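Local coordinates for protein beta-lactamase (Chitinophaga pinensis, PDB 6N36) that probably hydrolyses the amide bond of beta-lactam antibiotics, as a metallo-beta-lactamase whose active site holds two zinc ions, at residues Gln156-Thr161 against Tyr207-Lys212; Ile152-His157 against Asn165-Asp170; Leu217-Trp222 against Ser248-Tyr253; Ile76-Thr81 against Asp143-Gly148. All coordinates share one frame; numbering follows the deposited sequence.

Contact 1 of 4, residues Gln156-Thr161 against Tyr207-Lys212; sequences QHPGHT and YAYTLK. With ZN (zinc ion), chain C.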
loop_
_atom_site.group_PDB
_atom_site.type_symbol
_atom_site.label_atom_id
_atom_site.label_comp_id
_atom_site.label_asym_id
_atom_site.label_seq_id
_atom_site.Cartn_x
_atom_site.Cartn_y
_atom_site.Cartn_z
ATOM N N GLN A 156 3.801 9.053 -7.503
ATOM C CA GLN A 156 3.791 7.930 -8.460
ATOM C C GLN A 156 5.148 7.228 -8.420
ATOM O O GLN A 156 6.183 7.865 -8.684
ATOM C CB GLN A 156 3.412 8.352 -9.881
ATOM C CG GLN A 156 1.991 8.874 -10.007
ATOM C CD GLN A 156 1.725 9.301 -11.435
ATOM O OE1 GLN A 156 2.615 9.884 -12.078
ATOM N NE2 GLN A 156 0.515 9.065 -11.927
ATOM N N HIS A 157 5.117 5.929 -8.137
ATOM C CA HIS A 157 6.300 5.055 -8.004
ATOM C C HIS A 157 6.083 3.850 -8.903
ATOM O O HIS A 157 5.994 2.738 -8.419
ATOM C CB HIS A 157 6.575 4.768 -6.536
ATOM C CG HIS A 157 7.057 5.954 -5.811
ATOM N ND1 HIS A 157 6.888 6.106 -4.454
ATOM C CD2 HIS A 157 7.750 7.049 -6.245
ATOM C CE1 HIS A 157 7.373 7.267 -4.098
ATOM N NE2 HIS A 157 7.904 7.895 -5.154
ATOM N N PRO A 158 5.960 4.059 -10.226
ATOM C CA PRO A 158 5.535 2.998 -11.127
ATOM C C PRO A 158 6.587 1.885 -11.260
ATOM O O PRO A 158 7.791 2.062 -10.933
ATOM C CB PRO A 158 5.353 3.676 -12.442
ATOM C CG PRO A 158 6.307 4.846 -12.371
ATOM C CD PRO A 158 6.140 5.345 -10.939
ATOM N N GLY A 159 6.115 0.746 -11.755
ATOM C CA GLY A 159 6.949 -0.398 -12.132
ATOM C C GLY A 159 6.314 -1.678 -11.629
ATOM O O GLY A 159 5.852 -2.494 -12.445
ATOM N N HIS A 160 6.236 -1.833 -10.341
ATOM C CA HIS A 160 5.615 -3.057 -9.754
ATOM C C HIS A 160 4.189 -3.206 -10.312
ATOM O O HIS A 160 3.799 -4.301 -10.731
ATOM C CB HIS A 160 5.654 -2.928 -8.231
ATOM C CG HIS A 160 5.167 -4.144 -7.584
ATOM N ND1 HIS A 160 5.991 -5.218 -7.340
ATOM C CD2 HIS A 160 3.937 -4.487 -7.168
ATOM C CE1 HIS A 160 5.267 -6.181 -6.820
ATOM N NE2 HIS A 160 4.022 -5.781 -6.701
ATOM N N THR A 161 3.456 -2.096 -10.454
ATOM C CA THR A 161 2.327 -1.939 -11.362
ATOM C C THR A 161 2.499 -0.575 -12.019
ATOM O O THR A 161 3.226 0.255 -11.483
ATOM C CB THR A 161 0.941 -1.977 -10.726
ATOM O OG1 THR A 161 0.842 -0.908 -9.797
ATOM C CG2 THR A 161 0.704 -3.272 -9.988
ATOM N N TYR A 207 10.637 1.673 -13.566
ATOM C CA TYR A 207 11.378 1.183 -12.394
ATOM C C TYR A 207 12.622 2.036 -12.162
ATOM O O TYR A 207 12.891 2.382 -11.013
ATOM C CB TYR A 207 11.826 -0.262 -12.565
ATOM C CG TYR A 207 10.859 -1.309 -12.073
ATOM C CD1 TYR A 207 10.641 -1.497 -10.719
ATOM C CD2 TYR A 207 10.165 -2.097 -12.971
ATOM C CE1 TYR A 207 9.829 -2.518 -10.273
ATOM C CE2 TYR A 207 9.348 -3.132 -12.528
ATOM C CZ TYR A 207 9.149 -3.315 -11.181
ATOM O OH TYR A 207 8.377 -4.386 -10.771
ATOM N N ALA A 208 13.306 2.412 -13.215
ATOM C CA ALA A 208 14.527 3.231 -13.090
ATOM C C ALA A 208 14.183 4.574 -12.450
ATOM O O ALA A 208 14.866 5.048 -11.502
ATOM C CB ALA A 208 15.210 3.435 -14.393
ATOM N N TYR A 209 13.090 5.188 -12.928
ATOM C CA TYR A 209 12.576 6.455 -12.381
ATOM C C TYR A 209 12.266 6.294 -10.899
ATOM O O TYR A 209 12.710 7.085 -10.022
ATOM C CB TYR A 209 11.360 6.972 -13.170
ATOM C CG TYR A 209 10.606 8.040 -12.419
ATOM C CD1 TYR A 209 11.011 9.353 -12.462
ATOM C CD2 TYR A 209 9.569 7.746 -11.556
ATOM C CE1 TYR A 209 10.409 10.315 -11.699
ATOM C CE2 TYR A 209 8.935 8.695 -10.792
ATOM C CZ TYR A 209 9.298 10.027 -10.933
ATOM O OH TYR A 209 8.735 11.010 -10.152
ATOM N N THR A 210 11.520 5.244 -10.562
ATOM C CA THR A 210 11.054 5.038 -9.180
ATOM C C THR A 210 12.238 4.840 -8.239
ATOM O O THR A 210 12.214 5.391 -7.111
ATOM C CB THR A 210 10.107 3.852 -9.177
ATOM O OG1 THR A 210 8.934 4.290 -9.861
ATOM C CG2 THR A 210 9.767 3.384 -7.782
ATOM N N LEU A 211 13.228 4.041 -8.631
ATOM C CA LEU A 211 14.377 3.826 -7.714
ATOM C C LEU A 211 15.042 5.165 -7.372
ATOM O O LEU A 211 15.355 5.398 -6.185
ATOM C CB LEU A 211 15.331 2.839 -8.362
ATOM C CG LEU A 211 14.847 1.397 -8.302
ATOM C CD1 LEU A 211 15.473 0.564 -9.393
ATOM C CD2 LEU A 211 15.094 0.833 -6.919
ATOM N N LYS A 212 15.198 6.049 -8.339
ATOM C CA LYS A 212 15.816 7.370 -8.080
ATOM C C LYS A 212 14.874 8.251 -7.251
ATOM O O LYS A 212 15.302 8.869 -6.250
ATOM C CB LYS A 212 16.211 8.036 -9.395
ATOM C CG LYS A 212 17.312 7.299 -10.155
ATOM C CD LYS A 212 17.698 7.921 -11.475
ATOM C CE LYS A 212 16.676 7.711 -12.557
ATOM N NZ LYS A 212 17.038 8.402 -13.813
HETATM ZN ZN ZN C . 2.373 -6.764 -5.814
HETATM O O HOH W 1 7.010 10.345 -8.163
HETATM O O HOH W 2 3.424 -6.681 -3.645
HETATM O O HOH W 3 1.232 -8.137 -4.849
HETATM O O HOH W 4 3.473 -8.687 -6.220
#

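Contact 2 of 4, residues Ile152-His157 against Asn165-Asp170; sequences IVMRQH and NSFLFD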
loop_
_atom_site.group_PDB
_atom_site.type_symbol
_atom_site.label_atom_id
_atom_site.label_comp_id
_atom_site.label_asym_id
_atom_site.label_seq_id
_atom_site.Cartn_x
_atom_site.Cartn_y
_atom_site.Cartn_z
ATOM N N ILE A 152 -2.747 14.111 2.691
ATOM C CA ILE A 152 -1.949 12.983 2.185
ATOM C C ILE A 152 -1.518 13.319 0.760
ATOM O O ILE A 152 -2.386 13.606 -0.071
ATOM C CB ILE A 152 -2.810 11.716 2.211
ATOM C CG1 ILE A 152 -3.284 11.353 3.614
ATOM C CG2 ILE A 152 -2.041 10.589 1.538
ATOM C CD1 ILE A 152 -4.451 10.382 3.561
ATOM N N VAL A 153 -0.225 13.241 0.501
ATOM C CA VAL A 153 0.294 13.430 -0.874
ATOM C C VAL A 153 0.624 12.081 -1.533
ATOM O O VAL A 153 1.298 11.259 -0.894
ATOM C CB VAL A 153 1.499 14.369 -0.863
ATOM C CG1 VAL A 153 2.063 14.473 -2.274
ATOM C CG2 VAL A 153 1.121 15.732 -0.309
ATOM N N MET A 154 0.081 11.835 -2.716
ATOM C CA MET A 154 0.393 10.605 -3.502
ATOM C C MET A 154 1.633 10.879 -4.364
ATOM O O MET A 154 1.706 11.996 -4.970
ATOM C CB MET A 154 -0.775 10.175 -4.381
ATOM C CG MET A 154 -0.495 8.846 -5.058
ATOM S SD MET A 154 0.377 9.083 -6.688
ATOM C CE MET A 154 -1.044 9.250 -7.731
ATOM N N ARG A 155 2.620 9.984 -4.353
ATOM C CA ARG A 155 3.747 10.084 -5.291
ATOM C C ARG A 155 3.732 8.859 -6.189
ATOM O O ARG A 155 3.664 7.743 -5.651
ATOM C CB ARG A 155 5.096 10.254 -4.599
ATOM C CG ARG A 155 5.237 11.504 -3.741
ATOM C CD ARG A 155 5.074 12.790 -4.505
ATOM N NE ARG A 155 5.806 12.883 -5.751
ATOM C CZ ARG A 155 7.024 13.412 -5.896
ATOM N NH1 ARG A 155 7.703 13.844 -4.843
ATOM N NH2 ARG A 155 7.589 13.388 -7.091
ATOM N N GLN A 156 3.801 9.053 -7.503
ATOM C CA GLN A 156 3.791 7.930 -8.460
ATOM C C GLN A 156 5.148 7.228 -8.420
ATOM O O GLN A 156 6.183 7.865 -8.684
ATOM C CB GLN A 156 3.412 8.352 -9.881
ATOM C CG GLN A 156 1.991 8.874 -10.007
ATOM C CD GLN A 156 1.725 9.301 -11.435
ATOM O OE1 GLN A 156 2.615 9.884 -12.078
ATOM N NE2 GLN A 156 0.515 9.065 -11.927
ATOM N N HIS A 157 5.117 5.929 -8.137
ATOM C CA HIS A 157 6.300 5.055 -8.004
ATOM C C HIS A 157 6.083 3.850 -8.903
ATOM O O HIS A 157 5.994 2.738 -8.419
ATOM C CB HIS A 157 6.575 4.768 -6.536
ATOM C CG HIS A 157 7.057 5.954 -5.811
ATOM N ND1 HIS A 157 6.888 6.106 -4.454
ATOM C CD2 HIS A 157 7.750 7.049 -6.245
ATOM C CE1 HIS A 157 7.373 7.267 -4.098
ATOM N NE2 HIS A 157 7.904 7.895 -5.154
ATOM N N ASN A 165 2.205 3.402 -6.182
ATOM C CA ASN A 165 2.398 4.734 -5.595
ATOM C C ASN A 165 2.624 4.624 -4.088
ATOM O O ASN A 165 2.270 3.597 -3.434
ATOM C CB ASN A 165 1.250 5.655 -5.953
ATOM C CG ASN A 165 -0.144 5.160 -5.676
ATOM O OD1 ASN A 165 -1.069 5.675 -6.250
ATOM N ND2 ASN A 165 -0.367 4.310 -4.685
ATOM N N SER A 166 3.255 5.654 -3.555
ATOM C CA SER A 166 3.494 5.799 -2.100
ATOM C C SER A 166 2.657 6.985 -1.619
ATOM O O SER A 166 2.241 7.845 -2.454
ATOM C CB SER A 166 4.968 6.035 -1.812
ATOM O OG SER A 166 5.746 4.956 -2.326
ATOM N N PHE A 167 2.523 7.107 -0.294
ATOM C CA PHE A 167 1.766 8.189 0.343
ATOM C C PHE A 167 2.630 8.807 1.437
ATOM O O PHE A 167 3.269 8.094 2.227
ATOM C CB PHE A 167 0.435 7.681 0.921
ATOM C CG PHE A 167 -0.456 7.073 -0.124
ATOM C CD1 PHE A 167 -1.170 7.880 -0.996
ATOM C CD2 PHE A 167 -0.574 5.692 -0.244
ATOM C CE1 PHE A 167 -1.970 7.334 -1.974
ATOM C CE2 PHE A 167 -1.382 5.140 -1.228
ATOM C CZ PHE A 167 -2.096 5.950 -2.084
ATOM N N LEU A 168 2.673 10.141 1.434
ATOM C CA LEU A 168 3.410 10.931 2.452
ATOM C C LEU A 168 2.381 11.783 3.186
ATOM O O LEU A 168 1.520 12.444 2.535
ATOM C CB LEU A 168 4.400 11.873 1.749
ATOM C CG LEU A 168 5.734 11.307 1.280
ATOM C CD1 LEU A 168 6.325 12.297 0.251
ATOM C CD2 LEU A 168 6.732 11.197 2.433
ATOM N N PHE A 169 2.521 11.857 4.495
ATOM C CA PHE A 169 1.597 12.674 5.318
ATOM C C PHE A 169 2.218 12.920 6.678
ATOM O O PHE A 169 2.939 12.078 7.255
ATOM C CB PHE A 169 0.211 12.017 5.475
ATOM C CG PHE A 169 0.233 10.566 5.897
ATOM C CD1 PHE A 169 0.427 9.582 4.950
ATOM C CD2 PHE A 169 0.135 10.189 7.213
ATOM C CE1 PHE A 169 0.476 8.260 5.328
ATOM C CE2 PHE A 169 0.210 8.862 7.599
ATOM C CZ PHE A 169 0.384 7.898 6.648
ATOM N N ASP A 170 1.823 14.048 7.247
ATOM C CA ASP A 170 2.191 14.423 8.631
ATOM C C ASP A 170 1.135 13.920 9.616
ATOM O O ASP A 170 -0.089 14.058 9.337
ATOM C CB ASP A 170 2.332 15.940 8.766
ATOM C CG ASP A 170 3.530 16.499 8.015
ATOM O OD1 ASP A 170 4.430 15.715 7.594
ATOM O OD2 ASP A 170 3.576 17.751 7.855
#

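Contact 3 of 4, residues Leu217-Trp222 against Ser248-Tyr253; sequences LKFDLW and SDRAGY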
loop_
_atom_site.group_PDB
_atom_site.type_symbol
_atom_site.label_atom_id
_atom_site.label_comp_id
_atom_site.label_asym_id
_atom_site.label_seq_id
_atom_site.Cartn_x
_atom_site.Cartn_y
_atom_site.Cartn_z
ATOM N N LEU A 217 13.220 10.976 -1.461
ATOM C CA LEU A 217 12.174 11.377 -0.504
ATOM C C LEU A 217 12.776 11.612 0.873
ATOM O O LEU A 217 13.766 10.985 1.219
ATOM C CB LEU A 217 11.135 10.264 -0.445
ATOM C CG LEU A 217 10.326 10.081 -1.719
ATOM C CD1 LEU A 217 9.350 8.938 -1.492
ATOM C CD2 LEU A 217 9.610 11.363 -2.095
ATOM N N LYS A 218 12.177 12.527 1.614
ATOM C CA LYS A 218 12.564 12.906 2.990
ATOM C C LYS A 218 11.377 12.649 3.921
ATOM O O LYS A 218 10.266 13.125 3.567
ATOM C CB LYS A 218 12.873 14.402 3.020
ATOM C CG LYS A 218 14.235 14.793 2.472
ATOM C CD LYS A 218 14.467 16.270 2.527
ATOM C CE LYS A 218 13.936 16.893 3.796
ATOM N NZ LYS A 218 14.608 18.176 4.094
ATOM N N PHE A 219 11.576 11.923 5.002
ATOM C CA PHE A 219 10.494 11.565 5.948
ATOM C C PHE A 219 11.115 11.162 7.289
ATOM O O PHE A 219 12.352 10.930 7.362
ATOM C CB PHE A 219 9.659 10.412 5.381
ATOM C CG PHE A 219 10.516 9.281 4.904
ATOM C CD1 PHE A 219 10.991 9.231 3.597
ATOM C CD2 PHE A 219 10.897 8.294 5.790
ATOM C CE1 PHE A 219 11.848 8.213 3.220
ATOM C CE2 PHE A 219 11.757 7.296 5.409
ATOM C CZ PHE A 219 12.227 7.256 4.130
ATOM N N ASP A 220 10.286 11.045 8.319
ATOM C CA ASP A 220 10.746 10.594 9.646
ATOM C C ASP A 220 10.563 9.087 9.791
ATOM O O ASP A 220 11.458 8.416 10.338
ATOM C CB ASP A 220 9.980 11.343 10.743
ATOM C CG ASP A 220 10.219 12.850 10.700
ATOM O OD1 ASP A 220 11.402 13.221 10.656
ATOM O OD2 ASP A 220 9.235 13.624 10.631
ATOM N N LEU A 221 9.356 8.607 9.460
ATOM C CA LEU A 221 8.984 7.201 9.721
ATOM C C LEU A 221 8.583 6.561 8.379
ATOM O O LEU A 221 8.029 7.262 7.566
ATOM C CB LEU A 221 7.796 7.135 10.672
ATOM C CG LEU A 221 7.881 7.960 11.954
ATOM C CD1 LEU A 221 6.634 7.707 12.785
ATOM C CD2 LEU A 221 9.146 7.606 12.737
ATOM N N TRP A 222 8.801 5.272 8.227
ATOM C CA TRP A 222 8.306 4.578 7.005
ATOM C C TRP A 222 7.737 3.215 7.323
ATOM O O TRP A 222 8.270 2.541 8.179
ATOM C CB TRP A 222 9.351 4.526 5.888
ATOM C CG TRP A 222 10.503 3.581 6.085
ATOM C CD1 TRP A 222 11.596 3.737 6.900
ATOM C CD2 TRP A 222 10.708 2.341 5.387
ATOM N NE1 TRP A 222 12.424 2.646 6.793
ATOM C CE2 TRP A 222 11.923 1.788 5.845
ATOM C CE3 TRP A 222 9.985 1.655 4.397
ATOM C CZ2 TRP A 222 12.425 0.578 5.368
ATOM C CZ3 TRP A 222 10.510 0.487 3.901
ATOM C CH2 TRP A 222 11.697 -0.055 4.399
ATOM N N SER A 248 11.540 4.743 12.764
ATOM C CA SER A 248 12.631 5.605 12.259
ATOM C C SER A 248 13.751 4.670 11.811
ATOM O O SER A 248 14.340 3.957 12.679
ATOM C CB SER A 248 13.088 6.567 13.330
ATOM O OG SER A 248 14.178 7.366 12.852
ATOM N N ASP A 249 14.031 4.613 10.509
ATOM C CA ASP A 249 14.979 3.609 9.972
ATOM C C ASP A 249 15.394 4.019 8.570
ATOM O O ASP A 249 15.101 3.259 7.603
ATOM C CB ASP A 249 14.374 2.203 9.977
ATOM C CG ASP A 249 15.277 1.150 9.370
ATOM O OD1 ASP A 249 16.502 1.337 9.471
ATOM O OD2 ASP A 249 14.748 0.168 8.781
ATOM N N ARG A 250 16.093 5.142 8.446
ATOM C CA ARG A 250 16.564 5.579 7.122
ATOM C C ARG A 250 17.523 4.539 6.527
ATOM O O ARG A 250 17.468 4.283 5.328
ATOM C CB ARG A 250 17.235 6.948 7.177
ATOM C CG ARG A 250 17.647 7.456 5.815
ATOM C CD ARG A 250 16.499 7.822 4.914
ATOM N NE ARG A 250 16.908 7.766 3.528
ATOM C CZ ARG A 250 16.302 8.400 2.533
ATOM N NH1 ARG A 250 15.321 9.245 2.800
ATOM N NH2 ARG A 250 16.728 8.218 1.299
ATOM N N ALA A 251 18.430 3.985 7.323
ATOM C CA ALA A 251 19.401 2.992 6.843
ATOM C C ALA A 251 18.676 1.824 6.165
ATOM O O ALA A 251 19.127 1.393 5.101
ATOM C CB ALA A 251 20.258 2.530 7.992
ATOM N N GLY A 252 17.606 1.298 6.767
ATOM C CA GLY A 252 16.902 0.122 6.237
ATOM C C GLY A 252 16.199 0.475 4.937
ATOM O O GLY A 252 16.160 -0.360 4.030
ATOM N N TYR A 253 15.702 1.701 4.834
ATOM C CA TYR A 253 15.039 2.185 3.595
ATOM C C TYR A 253 16.065 2.276 2.474
ATOM O O TYR A 253 15.882 1.734 1.372
ATOM C CB TYR A 253 14.442 3.554 3.878
ATOM C CG TYR A 253 13.754 4.197 2.716
ATOM C CD1 TYR A 253 12.492 3.774 2.340
ATOM C CD2 TYR A 253 14.328 5.234 2.012
ATOM C CE1 TYR A 253 11.806 4.374 1.303
ATOM C CE2 TYR A 253 13.661 5.861 0.976
ATOM C CZ TYR A 253 12.369 5.451 0.650
ATOM O OH TYR A 253 11.665 6.035 -0.353
HETATM O O HOH W 5 14.332 10.584 5.147
HETATM O O HOH W 6 12.790 6.515 8.756
HETATM O O HOH W 7 13.429 9.562 11.629
#

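Contact 4 of 4, residues Ile76-Thr81 against Asp143-Gly148; sequences IRILLT and DSIQLG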
loop_
_atom_site.group_PDB
_atom_site.type_symbol
_atom_site.label_atom_id
_atom_site.label_comp_id
_atom_site.label_asym_id
_atom_site.label_seq_id
_atom_site.Cartn_x
_atom_site.Cartn_y
_atom_site.Cartn_z
ATOM N N ILE A 76 -15.116 4.832 7.618
ATOM C CA ILE A 76 -14.126 4.976 6.508
ATOM C C ILE A 76 -14.786 5.766 5.386
ATOM O O ILE A 76 -15.907 5.382 4.950
ATOM C CB ILE A 76 -13.642 3.632 6.024
ATOM C CG1 ILE A 76 -12.895 2.906 7.126
ATOM C CG2 ILE A 76 -12.825 3.793 4.725
ATOM C CD1 ILE A 76 -12.642 1.458 6.758
ATOM N N ARG A 77 -14.172 6.868 4.992
ATOM C CA ARG A 77 -14.700 7.744 3.933
ATOM C C ARG A 77 -13.885 7.667 2.638
ATOM O O ARG A 77 -14.449 8.012 1.596
ATOM C CB ARG A 77 -14.741 9.199 4.401
ATOM C CG ARG A 77 -15.754 9.474 5.511
ATOM C CD ARG A 77 -17.209 9.470 5.057
ATOM N NE ARG A 77 -18.068 9.595 6.247
ATOM C CZ ARG A 77 -18.589 8.550 6.903
ATOM N NH1 ARG A 77 -18.407 7.308 6.452
ATOM N NH2 ARG A 77 -19.277 8.757 8.024
ATOM N N ILE A 78 -12.598 7.353 2.738
ATOM C CA ILE A 78 -11.683 7.317 1.572
ATOM C C ILE A 78 -10.957 5.980 1.572
ATOM O O ILE A 78 -10.401 5.603 2.595
ATOM C CB ILE A 78 -10.717 8.497 1.616
ATOM C CG1 ILE A 78 -11.499 9.818 1.636
ATOM C CG2 ILE A 78 -9.744 8.393 0.446
ATOM C CD1 ILE A 78 -10.632 11.029 1.711
ATOM N N LEU A 79 -10.871 5.394 0.395
ATOM C CA LEU A 79 -10.086 4.166 0.145
ATOM C C LEU A 79 -8.932 4.491 -0.794
ATOM O O LEU A 79 -9.150 5.108 -1.836
ATOM C CB LEU A 79 -10.971 3.101 -0.507
ATOM C CG LEU A 79 -12.257 2.749 0.222
ATOM C CD1 LEU A 79 -13.063 1.732 -0.543
ATOM C CD2 LEU A 79 -11.971 2.261 1.577
ATOM N N LEU A 80 -7.742 4.069 -0.404
ATOM C CA LEU A 80 -6.505 4.187 -1.186
ATOM C C LEU A 80 -5.828 2.824 -1.253
ATOM O O LEU A 80 -6.103 1.929 -0.426
ATOM C CB LEU A 80 -5.553 5.165 -0.505
ATOM C CG LEU A 80 -6.060 6.571 -0.273
ATOM C CD1 LEU A 80 -5.032 7.370 0.506
ATOM C CD2 LEU A 80 -6.377 7.228 -1.587
ATOM N N THR A 81 -4.963 2.656 -2.250
ATOM C CA THR A 81 -4.102 1.471 -2.351
ATOM C C THR A 81 -2.706 1.893 -2.799
ATOM O O THR A 81 -2.575 2.865 -3.562
ATOM C CB THR A 81 -4.682 0.411 -3.296
ATOM O OG1 THR A 81 -3.869 -0.752 -3.218
ATOM C CG2 THR A 81 -4.768 0.897 -4.732
ATOM N N ASP A 143 -0.697 14.739 -6.198
ATOM C CA ASP A 143 -2.083 15.080 -5.793
ATOM C C ASP A 143 -2.214 14.949 -4.269
ATOM O O ASP A 143 -1.570 14.074 -3.630
ATOM C CB ASP A 143 -3.188 14.273 -6.466
ATOM C CG ASP A 143 -3.579 14.715 -7.860
ATOM O OD1 ASP A 143 -3.110 15.791 -8.309
ATOM O OD2 ASP A 143 -4.382 14.015 -8.477
ATOM N N SER A 144 -3.003 15.827 -3.676
ATOM C CA SER A 144 -3.298 15.787 -2.223
ATOM C C SER A 144 -4.710 15.239 -1.994
ATOM O O SER A 144 -5.641 15.562 -2.756
ATOM C CB SER A 144 -3.106 17.137 -1.619
ATOM O OG SER A 144 -4.160 17.953 -2.041
ATOM N N ILE A 145 -4.849 14.418 -0.947
ATOM C CA ILE A 145 -6.106 13.834 -0.449
ATOM C C ILE A 145 -6.266 14.455 0.943
ATOM O O ILE A 145 -5.338 14.299 1.801
ATOM C CB ILE A 145 -6.018 12.297 -0.424
ATOM C CG1 ILE A 145 -5.670 11.763 -1.816
ATOM C CG2 ILE A 145 -7.301 11.682 0.104
ATOM C CD1 ILE A 145 -4.475 10.849 -1.840
ATOM N N GLN A 146 -7.335 15.200 1.103
ATOM C CA GLN A 146 -7.596 15.962 2.346
ATOM C C GLN A 146 -8.886 15.486 2.993
ATOM O O GLN A 146 -9.916 15.411 2.333
ATOM C CB GLN A 146 -7.634 17.458 2.029
ATOM C CG GLN A 146 -6.296 17.949 1.527
ATOM C CD GLN A 146 -6.390 19.399 1.141
ATOM O OE1 GLN A 146 -6.536 19.723 -0.031
ATOM N NE2 GLN A 146 -6.375 20.258 2.139
ATOM N N LEU A 147 -8.851 15.334 4.307
ATOM C CA LEU A 147 -10.041 14.966 5.112
ATOM C C LEU A 147 -9.765 15.318 6.568
ATOM O O LEU A 147 -8.732 14.877 7.109
ATOM C CB LEU A 147 -10.303 13.456 4.991
ATOM C CG LEU A 147 -11.550 12.971 5.710
ATOM C CD1 LEU A 147 -12.815 13.588 5.175
ATOM C CD2 LEU A 147 -11.630 11.443 5.711
ATOM N N GLY A 148 -10.657 16.077 7.205
ATOM C CA GLY A 148 -10.601 16.313 8.664
ATOM C C GLY A 148 -9.237 16.789 9.161
ATOM O O GLY A 148 -8.835 16.399 10.275
#

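Contact 1 of 4, residues Gln156-Thr161 against Tyr207-Lys212
Tyr207 lays one face of its ring on the backbone of Gly159, and this is the tight part of the contact. Gly159 CA sits over the ring at 3.6 Å from its centroid in a CH-pi contact, and the lack of a side chain lets the loop lie flat on the aromatic. Gly159 C is 3.3 Å from Tyr207 CZ. One helical turn on, Thr210 packs against His157 and Pro158: its OG1 stands 2.7 Å from Pro158 O, though the one hydroxyl proton may instead serve Asp206 O, while CG2 packs on His157 CB at 3.7 Å.

The side at Tyr209 is looser and exposed. The edge of its ring faces Gln156 O at 3.6 Å from CE2, and water 1 bridges Gln156 O and Tyr209 OH.

His160, its CG anti to the backbone N (chi1 -175°), turns its imidazole away from the helix, and NE2 binds zinc at 2.1 Å alongside His83 and His85. His160 ND1 and Tyr207 OH both hydrogen-bond to Ser187 O. That carbonyl ties the helix tyrosine to the ligand ring and probably steadies the ring rotation in which NE2 meets the metal.

Contact 2 of 4, residues Ile152-His157 against Asn165-Asp170
Met154 lies across Asn165 at about a right angle, SD 3.6 Å from Asn165 CB, and its CG meets Phe167 CE1 at 3.7 Å. Bends at chi2 and chi3 fold the flexible thioether over its neighbours. Asn165 ND2 bonds to Thr81 O, which gives the buried amide N-H an acceptor. Farther along this face the branched Ile152 is shared: CG2 touches Phe167 CD1 at 3.8 Å, and CG1 runs beside Phe169 CB.

The opposite face carries Val153, Leu168, Arg155 and Ser166. Beyond the end of the first strand, the ring edge of His157 points ND1 at Ser166 OG, 2.7 Å away and in the ring plane; either atom could donate. Ser166 OG also bonds to Asn184 N, so the small hydroxyl joins two loops. Arg155 leads off to a salt bridge with Asp141.

Two hydrogen-bonded pairs, Val153-Leu168 and Arg155-Ser166, give four nearly straight bonds, among them Val153 N to Leu168 O at 2.8 Å. This is the antiparallel hairpin of strands 150-156 and 165-172, in the five-stranded sheet of the metallo-beta-lactamase alpha-beta/beta-alpha sandwich.

Contact 3 of 4, residues Leu217-Trp222 against Ser248-Tyr253
An aromatic cluster of Phe219, Trp222 and Tyr253 joins the start of the C-terminal helix 250-268 to the segment entering edge strand 221-223. Tyr253 stands in the middle. Phe219 sends its edge into the face of the tyrosine, a T-shaped pair with centroids 4.8 Å apart and planes at 77°. Tyr253 in turn points its own edge at the face of Trp222 (planes at 69°), and its CB makes a CH-pi contact 3.9 Å from the centroid of the five-membered indole ring. Trp222 chi1 of 73° puts CG between the backbone N and carbonyl carbon, from where the broad indole reaches the first helical turn.

Polar bonds frame the rings. Trp222 NE1 donates to Asp249 O at 2.9 Å, coming from above the carbonyl plane. Asp249 is the N-cap, its OD1 accepting from Gly252 N at 2.9 Å, and its OD2 forms a salt bridge with Lys235. Arg250 bends back at chi2 so that NH1 meets Leu217 O at 2.8 Å in the guanidinium plane. Waters also bridge the segments: water 5 joins Phe219 N to Arg250 NH1, water 6 Asp220 O to Asp249 N, and water 7 Asp220 O to Ser248 OG.

Asp249 O thus serves both the indole N-H and the helix N-H of Tyr253, the charge of Arg250 is met by Asp254, and the capping carboxylate probably interacts favourably with the helix dipole.

Contact 4 of 4, residues Ile76-Thr81 against Asp143-Gly148
Ile78 pushes its CD1 into the hollow between Ile145 and Leu147, where the two sheets of the metallo-beta-lactamase sandwich meet. Strand 76-80 belongs to the seven-stranded sheet and strand 144-147 to the edge of the five-stranded one; their axes come within 9.1 Å and run nearly antiparallel, at 164°. No hydrogen bond joins the two strands, and the side chains that meet across the gap do so through apolar atoms.

The hollow arises because Ile145 and Leu147 both point inward while Gln146, between them, turns outward, as suits a polar residue on an edge strand. Ile78 CD1 settles 3.8 Å from Ile145 CG2 and 4.1 Å from Leu147 CB, sliding past the leucine in the opposite direction. With two branches, Ile78 fills the space broadly, its CG2 also reaching Ile145 CG2.

Next along, Leu80 and Ile145 meet tip to tip, Leu80 CD2 at 4.1 Å from Ile145 CD1. Met104 of strand 102-106 touches Ile78, Leu80 and Ile145 as well, and Ile49 lies against both Leu80 and Leu147.

Toward the surface the fit thins. Arg77 contributes its aliphatic base, while its chain, bent at chi2, carries the guanidinium away to Lys74 O. In Leu147 an extended chi1 (-177°) followed by a turn at chi2 (62°) brings one methyl beside the arginine stem: Leu147 CD2 lies 4.1 Å from Arg77 CB.

How the contacts relate
Contact 2 is central: its segment 152-157 runs straight into the loop of contact 1, the two sharing Gln156 and His157, with centres about 13 Å apart. The metal is bound at contact 1 itself, whereas the side chain of Asn165 is about 11 Å from a zinc ion and that of Trp222, in contact 3, about 13 Å. Contact 4 lies beside contact 2, about 11 Å between centres: Ile145 N is 2.7 Å from Ile152 O within one sheet, and Phe167 CZ is 3.9 Å from Leu80 CB across the sheets. Contact 3 meets contacts 1 and 2 mainly at Leu217, whose CD1 is 3.7 Å from His157 CE1. Contacts 3 and 4 do not touch, their centres being about 23 Å apart.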